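Local coordinates for cell envelope-related transcriptional attenuator domain-containing protein (PDB 3OKZ) that is of unknown function but, as a member of the LytR/CpsA/Psr family, probably takes part in attaching glycopolymers to the cell wall of Streptococcus agalactiae, at residues S36-N41 with A87-G92; I50-N55 with L232-S237; L105-D110 with L278-S283; G178-Q183 with Q245-D250; Y259-K264 with I291-Y296. One frame throughout, in Å; residues are numbered along the deposited sequence.

Interaction 1. Residues S36-N41 with A87-G92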
# COMPACT_ATOMS: atom_id res chain seq x y z
N SER A 36 16.40 -7.37 13.37
CA SER A 36 15.90 -7.17 12.02
C SER A 36 15.79 -5.68 11.80
O SER A 36 15.51 -4.92 12.73
CB SER A 36 14.52 -7.81 11.85
OG SER A 36 14.58 -9.22 11.95
N LYS A 37 16.01 -5.24 10.56
CA LYS A 37 15.92 -3.83 10.24
C LYS A 37 14.63 -3.61 9.46
O LYS A 37 13.99 -2.56 9.59
CB LYS A 37 17.13 -3.39 9.42
CG LYS A 37 17.50 -1.93 9.62
CD LYS A 37 16.82 -1.02 8.61
CE LYS A 37 17.47 -1.14 7.24
NZ LYS A 37 16.92 -0.16 6.28
N TRP A 38 14.25 -4.61 8.66
CA TRP A 38 13.03 -4.54 7.86
C TRP A 38 11.93 -5.48 8.32
O TRP A 38 11.26 -6.11 7.51
CB TRP A 38 13.33 -4.81 6.38
CG TRP A 38 13.83 -3.60 5.66
CD1 TRP A 38 15.08 -3.40 5.17
CD2 TRP A 38 13.12 -2.37 5.47
NE1 TRP A 38 15.21 -2.12 4.70
CE2 TRP A 38 14.02 -1.46 4.87
CE3 TRP A 38 11.81 -1.94 5.75
CZ2 TRP A 38 13.66 -0.14 4.55
CZ3 TRP A 38 11.46 -0.63 5.43
CH2 TRP A 38 12.38 0.25 4.84
N SER A 39 11.73 -5.55 9.64
CA SER A 39 10.69 -6.39 10.22
C SER A 39 9.75 -5.49 10.98
O SER A 39 10.18 -4.51 11.60
CB SER A 39 11.29 -7.41 11.18
OG SER A 39 11.80 -6.77 12.33
N GLY A 40 8.47 -5.81 10.95
CA GLY A 40 7.52 -4.97 11.65
C GLY A 40 6.07 -5.23 11.26
O GLY A 40 5.64 -6.38 11.21
N ASN A 41 5.34 -4.15 10.99
CA ASN A 41 3.94 -4.24 10.64
C ASN A 41 3.59 -3.46 9.38
O ASN A 41 4.09 -2.36 9.16
CB ASN A 41 3.09 -3.73 11.81
CG ASN A 41 2.92 -4.78 12.88
OD1 ASN A 41 2.13 -5.71 12.73
ND2 ASN A 41 3.67 -4.65 13.97
N ALA A 87 -1.50 -9.40 9.06
CA ALA A 87 -0.57 -10.37 9.63
C ALA A 87 0.46 -11.02 8.71
O ALA A 87 1.38 -11.68 9.19
CB ALA A 87 -1.34 -11.47 10.36
N ALA A 88 0.32 -10.86 7.40
CA ALA A 88 1.28 -11.46 6.47
C ALA A 88 2.68 -10.92 6.76
O ALA A 88 3.58 -11.67 7.13
CB ALA A 88 0.89 -11.16 5.05
N TYR A 89 2.85 -9.61 6.61
CA TYR A 89 4.15 -8.98 6.87
C TYR A 89 4.53 -9.20 8.33
O TYR A 89 5.66 -9.57 8.64
CB TYR A 89 4.07 -7.48 6.56
CG TYR A 89 5.41 -6.78 6.49
CD1 TYR A 89 6.09 -6.40 7.64
CD2 TYR A 89 5.99 -6.47 5.25
CE1 TYR A 89 7.32 -5.73 7.57
CE2 TYR A 89 7.21 -5.80 5.17
CZ TYR A 89 7.87 -5.44 6.33
OH TYR A 89 9.08 -4.78 6.25
N ALA A 90 3.58 -8.97 9.23
CA ALA A 90 3.81 -9.14 10.67
C ALA A 90 4.50 -10.45 11.04
O ALA A 90 5.38 -10.47 11.90
CB ALA A 90 2.48 -9.03 11.42
N SER A 91 4.14 -11.55 10.39
CA SER A 91 4.77 -12.82 10.71
C SER A 91 5.52 -13.47 9.55
O SER A 91 5.72 -14.68 9.53
CB SER A 91 3.71 -13.79 11.24
OG SER A 91 2.64 -13.89 10.33
N GLY A 92 5.93 -12.66 8.58
CA GLY A 92 6.64 -13.21 7.43
C GLY A 92 7.24 -12.10 6.59
O GLY A 92 7.87 -12.35 5.57
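Y89 reaches out of helix 87-90 and slides its ring alongside the backbone of W38, S39 and G40. The edge carrying CD1 and CE1 faces that backbone, with G40 N in the ring plane and 3.6 Å from Y89 CE1. With CG anti to the backbone N (chi1 -167°), the ring runs away from the helix, which carries OH to the W38 carbonyl: Y89 OH lies 2.8 Å from W38 O. The hydroxyl's hydrogen bond is to Q114 OE1 on strand 111-116. The same hydroxyl sits near the plane of the W38 indole, at its edge, 4.0 Å from W38 CE3, while the two side chains cross obliquely. Nearer the helix, the G40 carbonyl takes a CA-H...O contact from A90 CA at 3.4 Å, almost straight at the hydrogen. G40 has backbone angles at which glycine is favoured. N41 turns its amide back so that OD1 touches A90 CB at 3.6 Å. M25 and V27 of strand 20-28 and A94 and A97 of helix 93-105 also pack on Y89. The arrangement joins a loop between two adjacent antiparallel sheet strands to a short helix, within the alpha/beta fold of an LytR/CpsA/Psr domain.

Interaction 2. Residues I50-N55 with L232-S237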
# COMPACT_ATOMS: atom_id res chain seq x y z
N ILE A 50 0.97 0.78 -13.35
CA ILE A 50 1.54 1.84 -14.20
C ILE A 50 1.57 1.28 -15.61
O ILE A 50 2.18 0.23 -15.86
CB ILE A 50 2.99 2.22 -13.81
CG1 ILE A 50 3.07 2.60 -12.33
CG2 ILE A 50 3.46 3.40 -14.66
CD1 ILE A 50 4.07 1.77 -11.55
N ASN A 51 0.91 1.96 -16.54
CA ASN A 51 0.87 1.52 -17.93
C ASN A 51 1.42 2.62 -18.81
O ASN A 51 0.71 3.58 -19.14
CB ASN A 51 -0.55 1.19 -18.34
CG ASN A 51 -0.62 0.54 -19.70
OD1 ASN A 51 -0.07 1.05 -20.67
ND2 ASN A 51 -1.29 -0.60 -19.77
N PRO A 52 2.68 2.50 -19.23
CA PRO A 52 3.34 3.50 -20.08
C PRO A 52 2.59 3.73 -21.38
O PRO A 52 2.60 4.83 -21.95
CB PRO A 52 4.72 2.89 -20.30
CG PRO A 52 4.43 1.42 -20.31
CD PRO A 52 3.51 1.28 -19.13
N LYS A 53 1.92 2.68 -21.84
CA LYS A 53 1.16 2.69 -23.08
C LYS A 53 -0.09 3.57 -22.96
O LYS A 53 -0.14 4.65 -23.55
CB LYS A 53 0.78 1.24 -23.42
CG LYS A 53 0.40 0.97 -24.86
CD LYS A 53 0.22 -0.52 -25.08
CE LYS A 53 -0.87 -1.10 -24.19
NZ LYS A 53 -1.08 -2.56 -24.42
N THR A 54 -1.08 3.11 -22.19
CA THR A 54 -2.33 3.85 -22.00
C THR A 54 -2.10 5.15 -21.25
O THR A 54 -3.03 5.94 -21.07
CB THR A 54 -3.34 3.04 -21.20
OG1 THR A 54 -2.92 3.00 -19.82
CG2 THR A 54 -3.45 1.63 -21.75
N ASN A 55 -0.86 5.33 -20.78
CA ASN A 55 -0.48 6.54 -20.05
C ASN A 55 -1.37 6.78 -18.83
O ASN A 55 -2.00 7.83 -18.70
CB ASN A 55 -0.56 7.73 -21.00
CG ASN A 55 0.30 8.87 -20.58
OD1 ASN A 55 1.51 8.73 -20.45
ND2 ASN A 55 -0.31 10.03 -20.36
N LEU A 232 12.25 6.73 -16.31
CA LEU A 232 11.72 7.99 -16.84
C LEU A 232 10.63 7.69 -17.85
O LEU A 232 9.74 8.51 -18.09
CB LEU A 232 12.82 8.78 -17.52
CG LEU A 232 13.78 9.66 -16.71
CD1 LEU A 232 13.92 9.17 -15.28
CD2 LEU A 232 15.12 9.67 -17.43
N ALA A 233 10.70 6.51 -18.45
CA ALA A 233 9.71 6.12 -19.44
C ALA A 233 8.32 6.11 -18.84
O ALA A 233 7.33 6.15 -19.58
CB ALA A 233 10.06 4.75 -20.01
N TYR A 234 8.21 6.05 -17.51
CA TYR A 234 6.90 6.01 -16.86
C TYR A 234 6.50 7.32 -16.16
O TYR A 234 5.40 7.44 -15.61
CB TYR A 234 6.82 4.85 -15.87
CG TYR A 234 7.22 3.50 -16.44
CD1 TYR A 234 8.55 3.17 -16.63
CD2 TYR A 234 6.25 2.53 -16.73
CE1 TYR A 234 8.93 1.90 -17.09
CE2 TYR A 234 6.61 1.27 -17.20
CZ TYR A 234 7.96 0.95 -17.37
OH TYR A 234 8.33 -0.31 -17.79
N LYS A 235 7.40 8.30 -16.20
CA LYS A 235 7.18 9.60 -15.57
C LYS A 235 5.90 10.28 -16.04
O LYS A 235 5.24 10.99 -15.27
CB LYS A 235 8.38 10.53 -15.82
CG LYS A 235 8.16 11.98 -15.37
CD LYS A 235 9.08 12.93 -16.10
CE LYS A 235 8.48 14.33 -16.23
NZ LYS A 235 8.43 15.08 -14.94
N ASP A 236 5.54 10.09 -17.30
CA ASP A 236 4.33 10.72 -17.83
C ASP A 236 3.10 10.00 -17.29
O ASP A 236 2.07 10.61 -17.05
CB ASP A 236 4.33 10.65 -19.36
CG ASP A 236 5.68 10.99 -19.95
OD1 ASP A 236 6.63 10.20 -19.73
OD2 ASP A 236 5.80 12.03 -20.62
N SER A 237 3.24 8.69 -17.11
CA SER A 237 2.15 7.86 -16.61
C SER A 237 1.71 8.28 -15.22
O SER A 237 0.53 8.19 -14.87
CB SER A 237 2.57 6.39 -16.58
OG SER A 237 2.78 5.90 -17.89
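I50 and P52 make the apolar part of the contact by closing on the ring of Y234. The I50 methyl CG2 comes in obliquely, 3.6 Å from Y234 CD2, and the two side chains cross at about a right angle. P52 instead lies beside the tyrosine and points the same way, its CD 3.7 Å from Y234 CE2. Because CG2 of I50 is the branch anti to the backbone N, it also reaches S237, with I50 CG2 3.7 Å from S237 CB. The far end of Y234 is held elsewhere: its hydroxyl hydrogen-bonds K18 O and its ring meets F20 edge-to-face. All this happens at a beta hairpin, where residues 52-55 connect the antiparallel strands 41-51 and 56-62, opposite a type I turn from L232 to K235. N55, with positive phi, sends a weak backbone hydrogen bond to N51 O, 2.9 Å from its N. Polar contact across the segments is slight. S237 OG gives N51 O a weak, long hydrogen bond of 3.4 Å and touches P52 CA as well. At the outer end N55 places OD1 3.6 Å from D236 CB, the amide and carboxylate planes being turned 51° from one another.

Interaction 3. Residues L105-D110 with L278-S283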
# COMPACT_ATOMS: atom_id res chain seq x y z
N LEU A 105 -5.28 -11.18 -4.91
CA LEU A 105 -5.75 -10.64 -6.17
C LEU A 105 -5.67 -11.58 -7.37
O LEU A 105 -6.21 -11.26 -8.42
CB LEU A 105 -4.97 -9.38 -6.51
CG LEU A 105 -5.05 -8.24 -5.50
CD1 LEU A 105 -4.10 -7.13 -5.95
CD2 LEU A 105 -6.48 -7.73 -5.39
N ASP A 106 -5.02 -12.73 -7.21
CA ASP A 106 -4.89 -13.68 -8.32
C ASP A 106 -4.09 -13.04 -9.45
O ASP A 106 -4.58 -12.88 -10.57
CB ASP A 106 -6.26 -14.08 -8.85
CG ASP A 106 -6.17 -15.12 -9.95
OD1 ASP A 106 -5.52 -16.16 -9.72
OD2 ASP A 106 -6.73 -14.89 -11.05
N ILE A 107 -2.85 -12.66 -9.13
CA ILE A 107 -1.98 -12.01 -10.09
C ILE A 107 -0.55 -12.00 -9.58
O ILE A 107 -0.30 -12.09 -8.37
CB ILE A 107 -2.44 -10.55 -10.33
CG1 ILE A 107 -1.62 -9.90 -11.44
CG2 ILE A 107 -2.26 -9.73 -9.05
CD1 ILE A 107 -2.01 -8.47 -11.71
N ASN A 108 0.40 -11.92 -10.50
CA ASN A 108 1.81 -11.87 -10.12
C ASN A 108 2.18 -10.39 -10.06
O ASN A 108 1.99 -9.63 -11.02
CB ASN A 108 2.67 -12.63 -11.13
CG ASN A 108 2.56 -14.16 -10.95
OD1 ASN A 108 3.20 -14.94 -11.67
ND2 ASN A 108 1.75 -14.59 -9.98
N VAL A 109 2.68 -9.98 -8.91
CA VAL A 109 3.06 -8.59 -8.68
C VAL A 109 4.50 -8.30 -9.11
O VAL A 109 5.44 -8.56 -8.38
CB VAL A 109 2.91 -8.24 -7.18
CG1 VAL A 109 3.20 -6.78 -6.95
CG2 VAL A 109 1.52 -8.60 -6.71
N ASP A 110 4.65 -7.73 -10.30
CA ASP A 110 5.96 -7.39 -10.85
C ASP A 110 7.04 -6.97 -9.85
O ASP A 110 8.07 -7.63 -9.70
CB ASP A 110 5.78 -6.28 -11.90
CG ASP A 110 5.17 -6.80 -13.18
OD1 ASP A 110 4.45 -6.03 -13.85
OD2 ASP A 110 5.41 -7.97 -13.51
N LEU A 278 -2.70 -4.17 -16.27
CA LEU A 278 -1.42 -4.80 -16.58
C LEU A 278 -1.46 -5.60 -17.88
O LEU A 278 -0.54 -6.37 -18.17
CB LEU A 278 -0.97 -5.71 -15.43
CG LEU A 278 -0.66 -5.13 -14.05
CD1 LEU A 278 -0.34 -3.64 -14.15
CD2 LEU A 278 -1.83 -5.37 -13.13
N ASP A 279 -2.52 -5.40 -18.66
CA ASP A 279 -2.68 -6.12 -19.92
C ASP A 279 -2.68 -7.63 -19.65
O ASP A 279 -1.88 -8.38 -20.22
CB ASP A 279 -1.54 -5.79 -20.91
CG ASP A 279 -1.78 -4.49 -21.68
OD1 ASP A 279 -2.95 -4.07 -21.81
OD2 ASP A 279 -0.80 -3.91 -22.19
N LYS A 280 -3.56 -8.05 -18.75
CA LYS A 280 -3.70 -9.46 -18.40
C LYS A 280 -5.13 -9.88 -18.69
O LYS A 280 -6.05 -9.07 -18.62
CB LYS A 280 -3.39 -9.69 -16.93
CG LYS A 280 -1.93 -9.52 -16.58
CD LYS A 280 -1.74 -9.45 -15.07
CE LYS A 280 -0.28 -9.39 -14.71
NZ LYS A 280 0.41 -10.65 -15.06
N LYS A 281 -5.32 -11.15 -19.02
CA LYS A 281 -6.66 -11.64 -19.30
C LYS A 281 -7.44 -11.61 -17.99
O LYS A 281 -6.86 -11.81 -16.92
CB LYS A 281 -6.59 -13.06 -19.86
CG LYS A 281 -5.99 -13.16 -21.26
CD LYS A 281 -6.26 -14.52 -21.85
CE LYS A 281 -5.88 -14.59 -23.32
NZ LYS A 281 -6.19 -15.94 -23.89
N ARG A 282 -8.73 -11.35 -18.06
CA ARG A 282 -9.56 -11.30 -16.87
C ARG A 282 -10.17 -12.68 -16.69
O ARG A 282 -10.27 -13.44 -17.65
CB ARG A 282 -10.66 -10.25 -17.01
CG ARG A 282 -10.17 -8.83 -17.27
CD ARG A 282 -9.64 -8.69 -18.69
NE ARG A 282 -9.06 -7.37 -18.95
CZ ARG A 282 -8.44 -7.04 -20.08
NH1 ARG A 282 -8.31 -7.93 -21.05
NH2 ARG A 282 -7.93 -5.82 -20.24
N SER A 283 -10.58 -13.00 -15.46
CA SER A 283 -11.21 -14.30 -15.18
C SER A 283 -12.72 -14.15 -15.06
O SER A 283 -13.22 -13.14 -14.56
CB SER A 283 -10.67 -14.88 -13.88
OG SER A 283 -9.28 -15.08 -13.97
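The carboxylate of D106 points OD2 toward the hydroxyl of S283, but D106 OD2 and S283 OG stay 3.9 Å apart, without a hydrogen bond. K275 links the two from outside: its NZ forms a salt bridge with D106 OD2 and a weak hydrogen bond with S283 OG. The other flat group is the R282 guanidinium, which takes the carbonyl oxygen K280 O over one face, toward the rim and 3.3 Å above the plane. Two helix ends meet here. D106, with positive phi, follows helix 93-105, while helix 264-277 closes in a Schellman motif whose C-prime residue is D279, the K280 N-H returning to K275 O and that of D279 to K276 O. Residues 106-110 then lead into strand 111-116 of the central sheet, as part of an alpha/beta fold. Apolar contact falls to I107. Its chain is stretched out, CG1 anti to the backbone N (chi1 -174°), and brings CD1 against both L278 and K280. I107 CD1 meets L278 CD2 at 3.4 Å, and the two side chains cross at about a right angle. K280 runs across the isoleucine in the same fashion, with its CD 3.5 Å from I107 CD1. K280 bends only at its last torsion, and K280 CE rests 3.6 Å from I107 CG1.

Interaction 4. Residues G178-Q183 with Q245-D250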
# COMPACT_ATOMS: atom_id res chain seq x y z
N GLY A 178 -13.00 5.54 9.97
CA GLY A 178 -11.96 4.65 10.42
C GLY A 178 -10.87 4.38 9.40
O GLY A 178 -10.43 5.30 8.72
N ASP A 179 -10.46 3.12 9.28
CA ASP A 179 -9.39 2.74 8.37
C ASP A 179 -9.59 3.11 6.91
O ASP A 179 -8.65 3.06 6.13
CB ASP A 179 -9.10 1.25 8.49
CG ASP A 179 -7.65 0.90 8.15
OD1 ASP A 179 -6.74 1.50 8.76
OD2 ASP A 179 -7.42 0.04 7.27
N TYR A 180 -10.80 3.47 6.53
CA TYR A 180 -11.04 3.86 5.14
C TYR A 180 -10.76 5.33 4.96
O TYR A 180 -10.29 5.77 3.90
CB TYR A 180 -12.48 3.50 4.73
CG TYR A 180 -12.66 1.99 4.73
CD1 TYR A 180 -11.78 1.18 4.01
CD2 TYR A 180 -13.66 1.39 5.49
CE1 TYR A 180 -11.89 -0.20 4.05
CE2 TYR A 180 -13.78 -0.00 5.53
CZ TYR A 180 -12.89 -0.79 4.81
OH TYR A 180 -12.99 -2.16 4.82
N GLY A 181 -11.04 6.10 6.01
CA GLY A 181 -10.77 7.52 5.99
C GLY A 181 -9.25 7.58 6.00
O GLY A 181 -8.62 8.18 5.12
N ARG A 182 -8.68 6.90 6.99
CA ARG A 182 -7.24 6.82 7.16
C ARG A 182 -6.51 6.48 5.86
O ARG A 182 -5.41 6.98 5.61
CB ARG A 182 -6.90 5.77 8.21
CG ARG A 182 -5.42 5.50 8.34
CD ARG A 182 -5.11 4.48 9.43
NE ARG A 182 -3.67 4.34 9.60
CZ ARG A 182 -3.08 3.34 10.25
NH1 ARG A 182 -3.82 2.39 10.82
NH2 ARG A 182 -1.76 3.30 10.33
N GLN A 183 -7.12 5.63 5.04
CA GLN A 183 -6.49 5.26 3.77
C GLN A 183 -6.59 6.31 2.68
O GLN A 183 -5.65 6.48 1.90
CB GLN A 183 -7.05 3.93 3.28
CG GLN A 183 -6.40 2.75 4.00
CD GLN A 183 -7.01 1.45 3.63
OE1 GLN A 183 -8.15 1.20 3.95
NE2 GLN A 183 -6.25 0.60 2.94
N GLN A 245 -10.17 1.82 -3.28
CA GLN A 245 -10.06 1.18 -1.97
C GLN A 245 -10.77 -0.18 -2.00
O GLN A 245 -11.94 -0.28 -2.35
CB GLN A 245 -10.68 2.07 -0.88
CG GLN A 245 -10.72 1.43 0.52
CD GLN A 245 -9.35 1.22 1.14
OE1 GLN A 245 -8.63 2.17 1.40
NE2 GLN A 245 -8.99 -0.03 1.37
N LEU A 246 -10.03 -1.23 -1.65
CA LEU A 246 -10.58 -2.57 -1.62
C LEU A 246 -11.20 -2.78 -0.25
O LEU A 246 -10.51 -2.72 0.77
CB LEU A 246 -9.46 -3.59 -1.85
CG LEU A 246 -9.85 -5.05 -1.67
CD1 LEU A 246 -10.86 -5.44 -2.75
CD2 LEU A 246 -8.60 -5.91 -1.74
N LYS A 247 -12.51 -3.01 -0.20
CA LYS A 247 -13.16 -3.21 1.10
C LYS A 247 -14.27 -4.25 1.12
O LYS A 247 -14.99 -4.42 0.13
CB LYS A 247 -13.71 -1.87 1.62
CG LYS A 247 -14.57 -1.13 0.61
CD LYS A 247 -15.09 0.19 1.18
CE LYS A 247 -15.74 1.04 0.09
NZ LYS A 247 -16.49 2.21 0.62
N GLY A 248 -14.40 -4.94 2.24
CA GLY A 248 -15.45 -5.94 2.38
C GLY A 248 -16.45 -5.51 3.44
O GLY A 248 -16.33 -4.43 4.01
N GLU A 249 -17.45 -6.35 3.70
CA GLU A 249 -18.44 -6.03 4.72
C GLU A 249 -17.82 -6.30 6.09
O GLU A 249 -16.99 -7.18 6.22
CB GLU A 249 -19.69 -6.90 4.55
CG GLU A 249 -20.94 -6.12 4.16
CD GLU A 249 -20.93 -5.68 2.71
OE1 GLU A 249 -19.90 -5.11 2.27
OE2 GLU A 249 -21.94 -5.91 2.01
N ASP A 250 -18.23 -5.53 7.09
CA ASP A 250 -17.71 -5.69 8.44
C ASP A 250 -18.31 -6.92 9.10
O ASP A 250 -19.44 -7.31 8.80
CB ASP A 250 -18.03 -4.46 9.29
CG ASP A 250 -17.25 -3.24 8.88
OD1 ASP A 250 -16.05 -3.15 9.23
OD2 ASP A 250 -17.83 -2.37 8.19
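This is a helix-to-sheet contact in which Y180, of helix 178-200, packs on Q245 and K247 of the long, interrupted strand 241-252. The tyrosine meets Q245 at about a right angle, Y180 CD1 lying 3.7 Å from Q245 CG. The Q245 amide is turned 62° from the ring and puts NE2 at the ring edge, in its plane. Q245 NE2 also gives a nearly straight hydrogen bond of 3.1 Å to L246 O, approaching from above the carbonyl plane. Hence one end of the amide is tied to its own strand, and OE1 is taken by R187 of the helix. K247 covers a face of the tyrosine. Its CG stands between the backbone N and the carbonyl carbon (chi1 51°), and the extended chain carries CD over the ring centre, where K247 CD forms a CH-pi contact 4.3 Å from the Y180 centroid and 9° off the normal. The ammonium lies further out, K247 NZ being 5.8 Å from that centroid, at most weakly attracted. K247 CB also touches Y180 OH at 3.3 Å, while the hydroxyl itself hydrogen-bonds Q260 OE1 on strand 258-261. Q183 lies close to Q245 as well, but the placing of its amide is doubtful. Such packing of a helix against a strand of the mixed sheet belongs to the layered alpha/beta fold.

Interaction 5. Residues Y259-K264 with I291-Y296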
# COMPACT_ATOMS: atom_id res chain seq x y z
N TYR A 259 -13.50 -7.91 11.88
CA TYR A 259 -12.88 -8.15 10.58
C TYR A 259 -13.59 -7.47 9.40
O TYR A 259 -14.57 -6.74 9.56
CB TYR A 259 -12.84 -9.67 10.31
CG TYR A 259 -11.91 -10.45 11.21
CD1 TYR A 259 -12.16 -10.58 12.58
CD2 TYR A 259 -10.76 -11.03 10.69
CE1 TYR A 259 -11.27 -11.28 13.41
CE2 TYR A 259 -9.87 -11.72 11.51
CZ TYR A 259 -10.12 -11.84 12.86
OH TYR A 259 -9.21 -12.53 13.62
N GLN A 260 -13.06 -7.73 8.21
CA GLN A 260 -13.59 -7.21 6.96
C GLN A 260 -13.69 -8.43 6.04
O GLN A 260 -12.67 -9.08 5.75
CB GLN A 260 -12.63 -6.20 6.33
CG GLN A 260 -12.28 -4.99 7.18
CD GLN A 260 -13.41 -3.98 7.25
OE1 GLN A 260 -14.06 -3.69 6.25
NE2 GLN A 260 -13.64 -3.44 8.44
N ILE A 261 -14.89 -8.76 5.60
CA ILE A 261 -15.08 -9.91 4.72
C ILE A 261 -15.57 -9.48 3.35
O ILE A 261 -16.68 -8.95 3.21
CB ILE A 261 -16.06 -10.93 5.35
CG1 ILE A 261 -15.51 -11.36 6.71
CG2 ILE A 261 -16.25 -12.12 4.43
CD1 ILE A 261 -16.10 -12.62 7.26
N LEU A 262 -14.73 -9.71 2.34
CA LEU A 262 -15.01 -9.34 0.96
C LEU A 262 -16.05 -10.24 0.29
O LEU A 262 -16.14 -11.42 0.60
CB LEU A 262 -13.72 -9.41 0.15
CG LEU A 262 -12.56 -8.58 0.69
CD1 LEU A 262 -11.28 -8.94 -0.01
CD2 LEU A 262 -12.87 -7.12 0.50
N THR A 263 -16.83 -9.67 -0.62
CA THR A 263 -17.82 -10.46 -1.35
C THR A 263 -17.21 -10.92 -2.65
O THR A 263 -16.28 -10.30 -3.17
CB THR A 263 -19.08 -9.65 -1.70
OG1 THR A 263 -18.74 -8.28 -1.94
CG2 THR A 263 -20.09 -9.77 -0.60
N LYS A 264 -17.75 -12.02 -3.19
CA LYS A 264 -17.27 -12.57 -4.45
C LYS A 264 -17.43 -11.54 -5.57
O LYS A 264 -16.47 -11.23 -6.28
CB LYS A 264 -18.04 -13.84 -4.81
CG LYS A 264 -17.69 -15.07 -3.95
CD LYS A 264 -18.48 -16.32 -4.39
CE LYS A 264 -18.17 -17.54 -3.52
NZ LYS A 264 -19.03 -18.72 -3.86
N ILE A 291 -11.23 -15.19 2.43
CA ILE A 291 -12.49 -15.75 2.84
C ILE A 291 -13.62 -14.90 2.27
O ILE A 291 -13.75 -13.73 2.61
CB ILE A 291 -12.58 -15.78 4.37
CG1 ILE A 291 -11.57 -16.79 4.93
CG2 ILE A 291 -13.97 -16.17 4.82
CD1 ILE A 291 -10.14 -16.49 4.54
N LEU A 292 -14.42 -15.48 1.39
CA LEU A 292 -15.50 -14.72 0.79
C LEU A 292 -16.74 -14.65 1.68
O LEU A 292 -17.02 -15.55 2.49
CB LEU A 292 -15.85 -15.31 -0.57
CG LEU A 292 -14.65 -15.32 -1.52
CD1 LEU A 292 -15.02 -16.09 -2.77
CD2 LEU A 292 -14.23 -13.88 -1.88
N TYR A 293 -17.47 -13.56 1.52
CA TYR A 293 -18.67 -13.29 2.30
C TYR A 293 -19.72 -14.36 2.16
O TYR A 293 -20.43 -14.65 3.12
CB TYR A 293 -19.24 -11.93 1.89
CG TYR A 293 -20.48 -11.49 2.63
CD1 TYR A 293 -21.75 -11.79 2.14
CD2 TYR A 293 -20.39 -10.74 3.80
CE1 TYR A 293 -22.90 -11.34 2.80
CE2 TYR A 293 -21.54 -10.28 4.46
CZ TYR A 293 -22.79 -10.58 3.95
OH TYR A 293 -23.91 -10.11 4.59
N GLU A 294 -19.80 -14.97 0.98
CA GLU A 294 -20.80 -16.00 0.72
C GLU A 294 -20.44 -17.36 1.28
O GLU A 294 -21.30 -18.05 1.81
CB GLU A 294 -21.05 -16.13 -0.79
CG GLU A 294 -21.68 -14.91 -1.46
CD GLU A 294 -20.71 -13.76 -1.71
OE1 GLU A 294 -21.12 -12.75 -2.32
OE2 GLU A 294 -19.54 -13.85 -1.29
N ASP A 295 -19.18 -17.75 1.16
CA ASP A 295 -18.75 -19.05 1.68
C ASP A 295 -18.63 -19.01 3.19
O ASP A 295 -18.53 -20.04 3.84
CB ASP A 295 -17.39 -19.46 1.09
CG ASP A 295 -17.33 -19.27 -0.41
OD1 ASP A 295 -18.27 -19.70 -1.12
OD2 ASP A 295 -16.32 -18.70 -0.88
N TYR A 296 -18.64 -17.82 3.77
CA TYR A 296 -18.52 -17.72 5.21
C TYR A 296 -19.90 -17.84 5.84
O TYR A 296 -20.08 -18.47 6.89
CB TYR A 296 -17.85 -16.40 5.59
CG TYR A 296 -17.78 -16.15 7.08
CD1 TYR A 296 -18.87 -15.59 7.76
CD2 TYR A 296 -16.65 -16.48 7.81
CE1 TYR A 296 -18.81 -15.36 9.14
CE2 TYR A 296 -16.59 -16.26 9.19
CZ TYR A 296 -17.68 -15.70 9.84
OH TYR A 296 -17.62 -15.46 11.20
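I261 holds CG1 beside its backbone N and CG2 anti to it, which sends the two branches to different partners in 291-296. CG2 touches the start of helix 293-296, with I261 CG2 3.4 Å from Y293 CA. CD1 stands over the face of the Y296 ring, which a first torsion with CG anti to the backbone N (chi1 175°) turns under it; this CH-pi contact puts I261 CD1 3.9 Å from the Y296 centroid, above the ring centre. T263 and Y293 run side by side, pointing the same way, and T263 CG2 meets Y293 CB at 3.4 Å. Each segment also receives the first N-H of a helix begun by the other. Y293 N donates to L262 O at 2.7 Å, a bent bond. K264 N, at the start of helix 264-277, donates to E294 OE2 at 3.2 Å, on the syn side of the carboxylate and 26° out of its plane. The helix start would probably favour the negative charge of E294. Beyond, the extended K264 chain ends in a salt bridge, K264 NZ to D295 OD1 at 3.0 Å, again on the syn side. Strand 258-261 is the outermost strand of the sheet beside 241-252; I261 and I291 both pack on L67 of strand 67-69, and helix 264-277 departs directly from the contact.

Overall arrangement
Interactions 2 and 3 touch at one end of the molecule, through a salt bridge from K53 NZ to D279 OD2 at 2.6 Å. Interactions 4 and 5 meet on neighbouring sheet strands, 241-252 and 258-261: their centres are 14 Å apart and E249 O lies 2.7 Å from I261 N, probably a hydrogen bond. Interaction 1 stands apart, its nearest atoms about 8 Å from interaction 4 and about 9 Å from interaction 5; interaction 2 lies on the far side of the chain's centre, 31 Å away between centres. Helix 264-277 joins two of the contacts, beginning in interaction 5 and ending just before residues 278-283 of interaction 3; the centres of these two are 21 Å apart.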